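Local atomic coordinates of multicopper oxidase (Pseudomonas thermotolerans, PDB entry 6VOW), a protein that probably couples one-electron oxidation of phenolic, lignin-related substrates to the reduction of dioxygen to water, as a laccase-type multicopper oxidase. Residues 67-72 / 133-138; 58-63 / 85-90; 370-375 / 430-435. All blocks are in the same frame, centred on the assembly; numbering follows the deposited sequence. Where two conformers were deposited one is given.

Contact 1 (67-72 / 133-138); sequences PGVELR and FWYHPH. With C2O (Cu-O-Cu linkage), chain B.
Gly68 meets the phenol of Tyr135 through its backbone, its carbonyl C lying 3.7 Å from Tyr135 OH. Its missing side chain matters here, because a beta carbon built on this backbone would run into that hydroxyl. At Val69 the contact turns polar: Tyr135 OH donates a hydrogen bond of 2.8 Å to Val69 O, arriving in the carbonyl plane on a lone pair, with a C=O...donor angle of 136°. The acceptor also lies in the plane of the phenol ring, at its edge. With CG of the tyrosine between the backbone N and the carbonyl carbon (chi1 65°), the ring is directed at 67-72. Both segments feed one beta sheet of a cupredoxin-type domain, in which strand 151-156 lies between strands 71-74 and 131-136, and the phenol reaches past it to the loop that leads into strand 71-74. A phenylalanine in place of Tyr135 would probably leave Val69 O without this donor. Past Glu70, whose OE1 takes a 2.7 Å salt bridge from Arg72 NH1, Leu71 brings CD1 to 4.2 Å from Tyr135 CE2, the two side chains crossing at about a right angle. On the strand of Tyr135, the next residue, His136, binds one copper of the Cu-O-Cu linkage through NE2 at 2.0 Å, and His138 NE2 binds the other at 2.2 Å; His96 and His440 are the other protein ligands of the first copper, His393 and His438 of the second.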
loop_
_atom_site.group_PDB
_atom_site.type_symbol
_atom_site.label_atom_id
_atom_site.label_comp_id
_atom_site.label_asym_id
_atom_site.label_seq_id
_atom_site.Cartn_x
_atom_site.Cartn_y
_atom_site.Cartn_z
ATOM N N PRO A 67 -2.747 13.158 2.537
ATOM C CA PRO A 67 -3.139 11.840 3.036
ATOM C C PRO A 67 -3.773 11.854 4.398
ATOM O O PRO A 67 -3.448 12.673 5.214
ATOM C CB PRO A 67 -1.815 11.062 3.129
ATOM C CG PRO A 67 -0.899 11.763 2.182
ATOM C CD PRO A 67 -1.321 13.197 2.166
ATOM N N GLY A 68 -4.606 10.871 4.614
ATOM C CA GLY A 68 -5.392 10.777 5.825
ATOM C C GLY A 68 -4.600 10.589 7.126
ATOM O O GLY A 68 -3.403 10.210 7.177
ATOM N N VAL A 69 -5.282 10.862 8.202
ATOM C CA VAL A 69 -4.715 10.683 9.513
ATOM C C VAL A 69 -4.027 9.309 9.681
ATOM O O VAL A 69 -4.433 8.292 9.053
ATOM C CB VAL A 69 -5.847 10.767 10.530
ATOM C CG1 VAL A 69 -6.317 9.355 10.822
ATOM C CG2 VAL A 69 -5.388 11.503 11.767
ATOM N N GLU A 70 -2.969 9.283 10.498
ATOM C CA GLU A 70 -2.277 8.007 10.774
ATOM C C GLU A 70 -3.092 7.124 11.775
ATOM O O GLU A 70 -3.437 7.537 12.788
ATOM C CB GLU A 70 -0.773 8.128 11.169
ATOM C CG GLU A 70 -0.105 6.713 11.065
ATOM C CD GLU A 70 1.436 6.658 11.201
ATOM O OE1 GLU A 70 1.861 6.087 12.210
ATOM O OE2 GLU A 70 2.235 7.087 10.320
ATOM N N LEU A 71 -3.506 5.955 11.380
ATOM C CA LEU A 71 -4.086 5.035 12.366
ATOM C C LEU A 71 -2.998 4.146 12.996
ATOM O O LEU A 71 -2.118 3.556 12.262
ATOM C CB LEU A 71 -5.185 4.205 11.759
ATOM C CG LEU A 71 -6.624 4.696 11.847
ATOM C CD1 LEU A 71 -6.851 6.042 11.381
ATOM C CD2 LEU A 71 -7.504 3.809 11.007
ATOM N N ARG A 72 -2.996 4.057 14.327
ATOM C CA ARG A 72 -2.023 3.093 14.972
ATOM C C ARG A 72 -2.746 2.023 15.723
ATOM O O ARG A 72 -3.772 2.331 16.381
ATOM C CB ARG A 72 -1.154 3.707 16.041
ATOM C CG ARG A 72 -0.461 4.957 15.718
ATOM C CD ARG A 72 0.713 4.714 14.851
ATOM N NE ARG A 72 1.859 4.204 15.569
ATOM C CZ ARG A 72 3.126 4.482 15.250
ATOM N NH1 ARG A 72 3.492 5.278 14.233
ATOM N NH2 ARG A 72 4.035 3.934 15.973
ATOM N N PHE A 133 0.810 -0.585 6.957
ATOM C CA PHE A 133 -0.297 -0.985 6.089
ATOM C C PHE A 133 -0.850 0.334 5.682
ATOM O O PHE A 133 -0.287 1.426 6.031
ATOM C CB PHE A 133 -1.293 -1.911 6.860
ATOM C CG PHE A 133 -0.659 -3.137 7.282
ATOM C CD1 PHE A 133 -0.420 -4.116 6.404
ATOM C CD2 PHE A 133 -0.080 -3.205 8.542
ATOM C CE1 PHE A 133 0.281 -5.246 6.777
ATOM C CE2 PHE A 133 0.660 -4.278 8.923
ATOM C CZ PHE A 133 0.817 -5.334 8.042
ATOM N N TRP A 134 -1.936 0.273 4.955
ATOM C CA TRP A 134 -2.680 1.542 4.688
ATOM C C TRP A 134 -4.116 1.230 4.433
ATOM O O TRP A 134 -4.526 0.052 4.336
ATOM C CB TRP A 134 -2.072 2.362 3.502
ATOM C CG TRP A 134 -2.010 1.709 2.182
ATOM C CD1 TRP A 134 -1.423 0.548 1.862
ATOM C CD2 TRP A 134 -2.591 2.217 0.998
ATOM N NE1 TRP A 134 -1.595 0.309 0.542
ATOM C CE2 TRP A 134 -2.281 1.354 -0.012
ATOM C CE3 TRP A 134 -3.292 3.369 0.705
ATOM C CZ2 TRP A 134 -2.723 1.545 -1.296
ATOM C CZ3 TRP A 134 -3.682 3.599 -0.569
ATOM C CH2 TRP A 134 -3.363 2.712 -1.576
ATOM N N TYR A 135 -4.865 2.279 4.255
ATOM C CA TYR A 135 -6.294 2.169 4.067
ATOM C C TYR A 135 -6.779 3.157 3.021
ATOM O O TYR A 135 -6.293 4.299 2.909
ATOM C CB TYR A 135 -6.977 2.405 5.434
ATOM C CG TYR A 135 -6.811 3.788 6.020
ATOM C CD1 TYR A 135 -7.783 4.733 5.812
ATOM C CD2 TYR A 135 -5.740 4.121 6.837
ATOM C CE1 TYR A 135 -7.698 6.005 6.328
ATOM C CE2 TYR A 135 -5.661 5.407 7.394
ATOM C CZ TYR A 135 -6.674 6.335 7.106
ATOM O OH TYR A 135 -6.679 7.613 7.554
ATOM N N HIS A 136 -7.813 2.739 2.339
ATOM C CA HIS A 136 -8.353 3.543 1.269
ATOM C C HIS A 136 -9.662 2.939 0.846
ATOM O O HIS A 136 -9.971 1.864 1.254
ATOM C CB HIS A 136 -7.379 3.539 0.074
ATOM C CG HIS A 136 -7.103 2.181 -0.457
ATOM N ND1 HIS A 136 -7.974 1.492 -1.271
ATOM C CD2 HIS A 136 -6.041 1.372 -0.267
ATOM C CE1 HIS A 136 -7.451 0.310 -1.573
ATOM N NE2 HIS A 136 -6.259 0.226 -0.988
ATOM N N PRO A 137 -10.440 3.660 0.043
ATOM C CA PRO A 137 -11.721 3.107 -0.392
ATOM C C PRO A 137 -11.523 2.054 -1.345
ATOM O O PRO A 137 -10.434 1.924 -1.899
ATOM C CB PRO A 137 -12.418 4.289 -1.081
ATOM C CG PRO A 137 -11.811 5.457 -0.414
ATOM C CD PRO A 137 -10.395 5.106 -0.180
ATOM N N HIS A 138 -12.582 1.284 -1.521
ATOM C CA HIS A 138 -12.645 0.328 -2.595
ATOM C C HIS A 138 -13.908 0.514 -3.444
ATOM O O HIS A 138 -14.467 -0.432 -3.925
ATOM C CB HIS A 138 -12.592 -1.043 -2.017
ATOM C CG HIS A 138 -11.698 -1.914 -2.773
ATOM N ND1 HIS A 138 -12.081 -2.470 -3.967
ATOM C CD2 HIS A 138 -10.398 -2.213 -2.596
ATOM C CE1 HIS A 138 -11.072 -3.154 -4.466
ATOM N NE2 HIS A 138 -10.058 -3.029 -3.641
HETATM CU CU2 C2O B . -4.946 -1.203 -1.501
HETATM CU CU3 C2O B . -8.054 -3.937 -3.505
HETATM O O1 C2O B . -6.385 -2.642 -2.589
#

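Contact 2 (58-63 / 85-90); sequences PAWGYG and NKLDEP
Strand residue Trp60 and loop residue Leu87 face each other with their CA atoms 7.8 Å apart, too far for backbone pairing, and each directs its side chain toward the other. The contact ties strand 57-62, an outermost strand of its sheet, to the loop that follows strand 78-85 in the same cupredoxin-type domain. Leu87 lays CD2 over one face of the indole in a CH-pi contact, 3.9 Å from the centroid of the five-membered ring and 22° off its normal; its other methyl, CD1, reaches Trp60 CE3. The indole stands out from the strand with CG anti to the carbonyl carbon (chi1 -73°), which carries its six-membered ring to the two acids of the loop. Glu89 comes to the ring edge, OE2 lying 3.6 Å from Trp60 CZ3, with the carboxylate turned 84° from the indole plane. Asp88 OD1 stands 4.0 Å from Trp60 CZ2. An Asx turn shapes the loop, Leu87 N donating to Asn85 OD1 over 3.0 Å. Arg147 makes a cation-pi contact with the same indole. No hydrogen bond joins the two segments, so their cohesion rests on the methyl-covered face and on the ring-edge hydrogens, whose slight positive charge is likely to suit the carboxylate of Glu89.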
loop_
_atom_site.group_PDB
_atom_site.type_symbol
_atom_site.label_atom_id
_atom_site.label_comp_id
_atom_site.label_asym_id
_atom_site.label_seq_id
_atom_site.Cartn_x
_atom_site.Cartn_y
_atom_site.Cartn_z
ATOM N N PRO A 58 -9.827 20.850 -4.404
ATOM C CA PRO A 58 -11.008 20.498 -3.646
ATOM C C PRO A 58 -10.926 19.036 -3.224
ATOM O O PRO A 58 -11.651 18.269 -3.728
ATOM C CB PRO A 58 -12.141 20.786 -4.643
ATOM C CG PRO A 58 -11.541 20.436 -5.979
ATOM C CD PRO A 58 -10.113 20.914 -5.859
ATOM N N ALA A 59 -10.003 18.696 -2.333
ATOM C CA ALA A 59 -9.706 17.282 -2.037
ATOM C C ALA A 59 -10.714 16.670 -1.087
ATOM O O ALA A 59 -11.543 17.387 -0.509
ATOM C CB ALA A 59 -8.274 17.137 -1.460
ATOM N N TRP A 60 -10.631 15.352 -0.921
ATOM C CA TRP A 60 -11.486 14.522 -0.033
ATOM C C TRP A 60 -10.527 13.780 0.866
ATOM O O TRP A 60 -9.526 13.203 0.392
ATOM C CB TRP A 60 -12.264 13.440 -0.843
ATOM C CG TRP A 60 -13.329 13.991 -1.622
ATOM C CD1 TRP A 60 -13.671 15.281 -1.720
ATOM C CD2 TRP A 60 -14.263 13.275 -2.429
ATOM N NE1 TRP A 60 -14.743 15.420 -2.546
ATOM C CE2 TRP A 60 -15.119 14.180 -2.967
ATOM C CE3 TRP A 60 -14.453 11.939 -2.713
ATOM C CZ2 TRP A 60 -16.180 13.822 -3.785
ATOM C CZ3 TRP A 60 -15.528 11.587 -3.581
ATOM C CH2 TRP A 60 -16.339 12.506 -4.091
ATOM N N GLY A 61 -10.807 13.817 2.163
ATOM C CA GLY A 61 -9.812 13.340 3.167
ATOM C C GLY A 61 -10.430 12.637 4.350
ATOM O O GLY A 61 -11.592 12.897 4.661
ATOM N N TYR A 62 -9.634 11.739 4.954
ATOM C CA TYR A 62 -9.927 11.174 6.229
ATOM C C TYR A 62 -9.309 12.029 7.339
ATOM O O TYR A 62 -8.093 12.222 7.387
ATOM C CB TYR A 62 -9.352 9.792 6.353
ATOM C CG TYR A 62 -9.792 8.804 5.353
ATOM C CD1 TYR A 62 -11.068 8.266 5.385
ATOM C CD2 TYR A 62 -8.912 8.376 4.359
ATOM C CE1 TYR A 62 -11.441 7.311 4.480
ATOM C CE2 TYR A 62 -9.289 7.390 3.439
ATOM C CZ TYR A 62 -10.542 6.897 3.537
ATOM O OH TYR A 62 -10.951 6.011 2.674
ATOM N N GLY A 63 -10.181 12.538 8.210
ATOM C CA GLY A 63 -9.795 13.161 9.466
ATOM C C GLY A 63 -9.255 14.499 9.208
ATOM O O GLY A 63 -8.387 14.930 9.881
ATOM N N ASN A 85 -19.163 8.266 6.912
ATOM C CA ASN A 85 -19.062 8.816 5.550
ATOM C C ASN A 85 -19.714 10.219 5.488
ATOM O O ASN A 85 -20.935 10.344 5.511
ATOM C CB ASN A 85 -19.733 7.867 4.591
ATOM C CG ASN A 85 -19.628 8.319 3.158
ATOM O OD1 ASN A 85 -18.918 9.228 2.843
ATOM N ND2 ASN A 85 -20.293 7.657 2.308
ATOM N N LYS A 86 -18.912 11.275 5.473
ATOM C CA LYS A 86 -19.444 12.634 5.206
ATOM C C LYS A 86 -19.087 13.200 3.816
ATOM O O LYS A 86 -18.918 14.426 3.600
ATOM C CB LYS A 86 -19.006 13.565 6.289
ATOM C CG LYS A 86 -19.541 13.204 7.670
ATOM C CD LYS A 86 -19.322 14.410 8.600
ATOM C CE LYS A 86 -20.140 14.402 9.885
ATOM N NZ LYS A 86 -19.515 15.283 10.915
ATOM N N LEU A 87 -18.962 12.276 2.874
ATOM C CA LEU A 87 -18.848 12.615 1.475
ATOM C C LEU A 87 -20.230 12.627 0.913
ATOM O O LEU A 87 -21.237 12.361 1.578
ATOM C CB LEU A 87 -17.941 11.619 0.711
ATOM C CG LEU A 87 -16.546 11.559 1.216
ATOM C CD1 LEU A 87 -15.860 10.373 0.613
ATOM C CD2 LEU A 87 -15.758 12.839 0.942
ATOM N N ASP A 88 -20.270 12.963 -0.350
ATOM C CA ASP A 88 -21.525 13.087 -1.019
ATOM C C ASP A 88 -21.812 11.872 -1.839
ATOM O O ASP A 88 -22.740 11.909 -2.554
ATOM C CB ASP A 88 -21.668 14.413 -1.751
ATOM C CG ASP A 88 -20.688 14.601 -2.914
ATOM O OD1 ASP A 88 -20.136 13.599 -3.515
ATOM O OD2 ASP A 88 -20.485 15.818 -3.226
ATOM N N GLU A 89 -21.034 10.801 -1.653
ATOM C CA GLU A 89 -21.283 9.532 -2.295
ATOM C C GLU A 89 -20.773 8.319 -1.475
ATOM O O GLU A 89 -20.002 8.479 -0.585
ATOM C CB GLU A 89 -20.607 9.497 -3.661
ATOM C CG GLU A 89 -19.100 9.401 -3.594
ATOM C CD GLU A 89 -18.465 9.627 -4.955
ATOM O OE1 GLU A 89 -18.974 10.407 -5.749
ATOM O OE2 GLU A 89 -17.479 9.036 -5.256
ATOM N N PRO A 90 -21.209 7.113 -1.867
ATOM C CA PRO A 90 -20.846 5.956 -1.077
ATOM C C PRO A 90 -19.337 5.682 -1.019
ATOM O O PRO A 90 -18.612 6.039 -1.909
ATOM C CB PRO A 90 -21.583 4.810 -1.789
ATOM C CG PRO A 90 -22.659 5.445 -2.619
ATOM C CD PRO A 90 -22.167 6.773 -2.974
#

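Contact 3 (370-375 / 430-435)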
loop_
_atom_site.group_PDB
_atom_site.type_symbol
_atom_site.label_atom_id
_atom_site.label_comp_id
_atom_site.label_asym_id
_atom_site.label_seq_id
_atom_site.Cartn_x
_atom_site.Cartn_y
_atom_site.Cartn_z
ATOM N N LEU A 370 -10.161 -21.564 -4.152
ATOM C CA LEU A 370 -9.158 -22.235 -3.338
ATOM C C LEU A 370 -9.811 -22.925 -2.157
ATOM O O LEU A 370 -10.789 -22.440 -1.604
ATOM C CB LEU A 370 -8.129 -21.227 -2.794
ATOM C CG LEU A 370 -7.436 -20.340 -3.813
ATOM C CD1 LEU A 370 -6.500 -19.424 -3.104
ATOM C CD2 LEU A 370 -6.692 -21.115 -4.916
ATOM N N LYS A 371 -9.250 -24.057 -1.774
ATOM C CA LYS A 371 -9.676 -24.766 -0.572
ATOM C C LYS A 371 -9.042 -24.137 0.674
ATOM O O LYS A 371 -7.852 -23.865 0.679
ATOM C CB LYS A 371 -9.309 -26.247 -0.706
ATOM C CG LYS A 371 -10.190 -26.962 -1.729
ATOM C CD LYS A 371 -9.634 -28.307 -2.201
ATOM C CE LYS A 371 -10.164 -28.690 -3.588
ATOM N NZ LYS A 371 -10.260 -30.177 -3.763
ATOM N N LYS A 372 -9.842 -23.933 1.723
ATOM C CA LYS A 372 -9.378 -23.316 2.953
ATOM C C LYS A 372 -8.288 -24.169 3.557
ATOM O O LYS A 372 -8.435 -25.386 3.652
ATOM C CB LYS A 372 -10.538 -23.068 3.943
ATOM C CG LYS A 372 -10.195 -22.248 5.208
ATOM C CD LYS A 372 -11.362 -22.170 6.218
ATOM C CE LYS A 372 -10.935 -22.113 7.691
ATOM N NZ LYS A 372 -10.810 -20.740 8.286
ATOM N N GLY A 373 -7.154 -23.547 3.874
ATOM C CA GLY A 373 -5.998 -24.293 4.387
ATOM C C GLY A 373 -5.166 -24.906 3.287
ATOM O O GLY A 373 -4.147 -25.474 3.549
ATOM N N GLY A 374 -5.561 -24.686 2.046
ATOM C CA GLY A 374 -4.821 -25.201 0.888
ATOM C C GLY A 374 -3.594 -24.353 0.596
ATOM O O GLY A 374 -3.588 -23.124 0.780
ATOM N N HIS A 375 -2.578 -25.015 0.083
ATOM C CA HIS A 375 -1.303 -24.392 -0.260
ATOM C C HIS A 375 -1.241 -24.321 -1.808
ATOM O O HIS A 375 -1.431 -25.325 -2.493
ATOM C CB HIS A 375 -0.165 -25.193 0.351
ATOM C CG HIS A 375 -0.088 -25.111 1.862
ATOM N ND1 HIS A 375 -1.088 -25.562 2.694
ATOM C CD2 HIS A 375 0.894 -24.660 2.678
ATOM C CE1 HIS A 375 -0.752 -25.353 3.958
ATOM N NE2 HIS A 375 0.459 -24.815 3.970
ATOM N N ASP A 430 -5.751 -19.160 3.679
ATOM C CA ASP A 430 -5.820 -19.069 5.131
ATOM C C ASP A 430 -7.164 -18.591 5.636
ATOM O O ASP A 430 -7.554 -18.890 6.722
ATOM C CB ASP A 430 -4.832 -17.927 5.513
ATOM C CG ASP A 430 -3.942 -18.272 6.654
ATOM O OD1 ASP A 430 -4.329 -19.099 7.541
ATOM O OD2 ASP A 430 -2.817 -17.683 6.657
ATOM N N ASN A 431 -7.805 -17.744 4.847
ATOM C CA ASN A 431 -8.809 -16.792 5.317
ATOM C C ASN A 431 -9.968 -16.999 4.306
ATOM O O ASN A 431 -9.788 -16.769 3.077
ATOM C CB ASN A 431 -8.095 -15.415 5.293
ATOM C CG ASN A 431 -8.899 -14.309 5.836
ATOM O OD1 ASN A 431 -10.002 -14.503 6.276
ATOM N ND2 ASN A 431 -8.336 -13.132 5.828
ATOM N N PRO A 432 -11.117 -17.537 4.766
ATOM C CA PRO A 432 -12.200 -17.827 3.860
ATOM C C PRO A 432 -12.943 -16.548 3.446
ATOM O O PRO A 432 -13.047 -15.568 4.210
ATOM C CB PRO A 432 -13.089 -18.787 4.676
ATOM C CG PRO A 432 -12.920 -18.308 6.071
ATOM C CD PRO A 432 -11.459 -17.949 6.143
ATOM N N GLY A 433 -13.396 -16.571 2.193
ATOM C CA GLY A 433 -14.084 -15.470 1.595
ATOM C C GLY A 433 -13.847 -15.402 0.118
ATOM O O GLY A 433 -13.505 -16.394 -0.491
ATOM N N VAL A 434 -14.073 -14.208 -0.413
ATOM C CA VAL A 434 -13.909 -13.911 -1.805
ATOM C C VAL A 434 -13.029 -12.716 -1.836
ATOM O O VAL A 434 -13.430 -11.659 -1.492
ATOM C CB VAL A 434 -15.254 -13.631 -2.525
ATOM C CG1 VAL A 434 -14.974 -13.358 -4.015
ATOM C CG2 VAL A 434 -16.217 -14.813 -2.378
ATOM N N TRP A 435 -11.794 -12.903 -2.244
ATOM C CA TRP A 435 -10.801 -11.827 -2.146
ATOM C C TRP A 435 -10.411 -11.280 -3.505
ATOM O O TRP A 435 -9.999 -12.021 -4.398
ATOM C CB TRP A 435 -9.534 -12.380 -1.517
ATOM C CG TRP A 435 -9.880 -13.079 -0.361
ATOM C CD1 TRP A 435 -10.097 -14.416 -0.248
ATOM C CD2 TRP A 435 -10.232 -12.504 0.870
ATOM N NE1 TRP A 435 -10.524 -14.715 1.014
ATOM C CE2 TRP A 435 -10.611 -13.553 1.728
ATOM C CE3 TRP A 435 -10.230 -11.217 1.354
ATOM C CZ2 TRP A 435 -10.933 -13.341 3.073
ATOM C CZ3 TRP A 435 -10.592 -11.025 2.719
ATOM C CH2 TRP A 435 -10.924 -12.081 3.536
#
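Lys372 starts out with CG opposite the backbone N (chi1 -172°), then bends at chi3 (147°) and chi4 (94°), and this curl lays the far part of the chain against the ring of Pro432. The residue belongs to a type II beta turn from Lys371 to Gly374 that links strand 368-370 to strand 375-382, members of the two facing sheets of a cupredoxin-like domain; the 430-435 segment likewise leads from the sheet of strand 422-428 into that of strand 433-439. The turn is closed by Gly374 N donating to Lys371 O at 2.8 Å. At its third position Gly373 has a positive phi, which favours glycine.

The lysine crosses the proline obliquely. Lys372 CD approaches Pro432 CB at 4.1 Å, and the ammonium end lies near CD and CG of the pyrrolidine, with Lys372 NZ 3.6 Å from Pro432 CD. These are packing contacts on the protein surface, and no hydrogen bond or salt bridge joins the segments. The side chain of Asp430 leaves the backbone directed away from the turn, and its OD1 remains 6.7 Å from Lys372 NZ, so any attraction between the charges is probably modest. Asp430 OD2 also has a long, weak ion pair with Arg99. More definite links come from the backbone of Ala429, just before the segment, which is hydrogen-bonded to Gly373 and Gly374. Beyond the proline, Trp435 folds back over Gly433, and its NE1 makes a weak, bent hydrogen bond of 3.0 Å to Asn431 O.

How the contacts relate
Along the chain contacts 1 and 2 interleave, in the order 58-63, 67-72, 85-90, 133-138, and contact 3 follows in series. Contacts 1 and 2 lie in the N-terminal multicopper oxidase region, their centres about 13 Å apart, and touch through Tyr62, whose ring meets that of Tyr135 and whose O probably accepts a hydrogen bond from Val69 N. Strand 57-62 belongs to one beta sheet and strands 71-74 and 131-136 to another, so this junction joins two sheets. Contact 3 lies in the C-terminal multicopper oxidase region, its centre about 25 Å from that of contact 1 and 33 Å from that of contact 2. The copper cluster joins the two regions, with histidines of 133-138 and of strand 433-439 among its ligands.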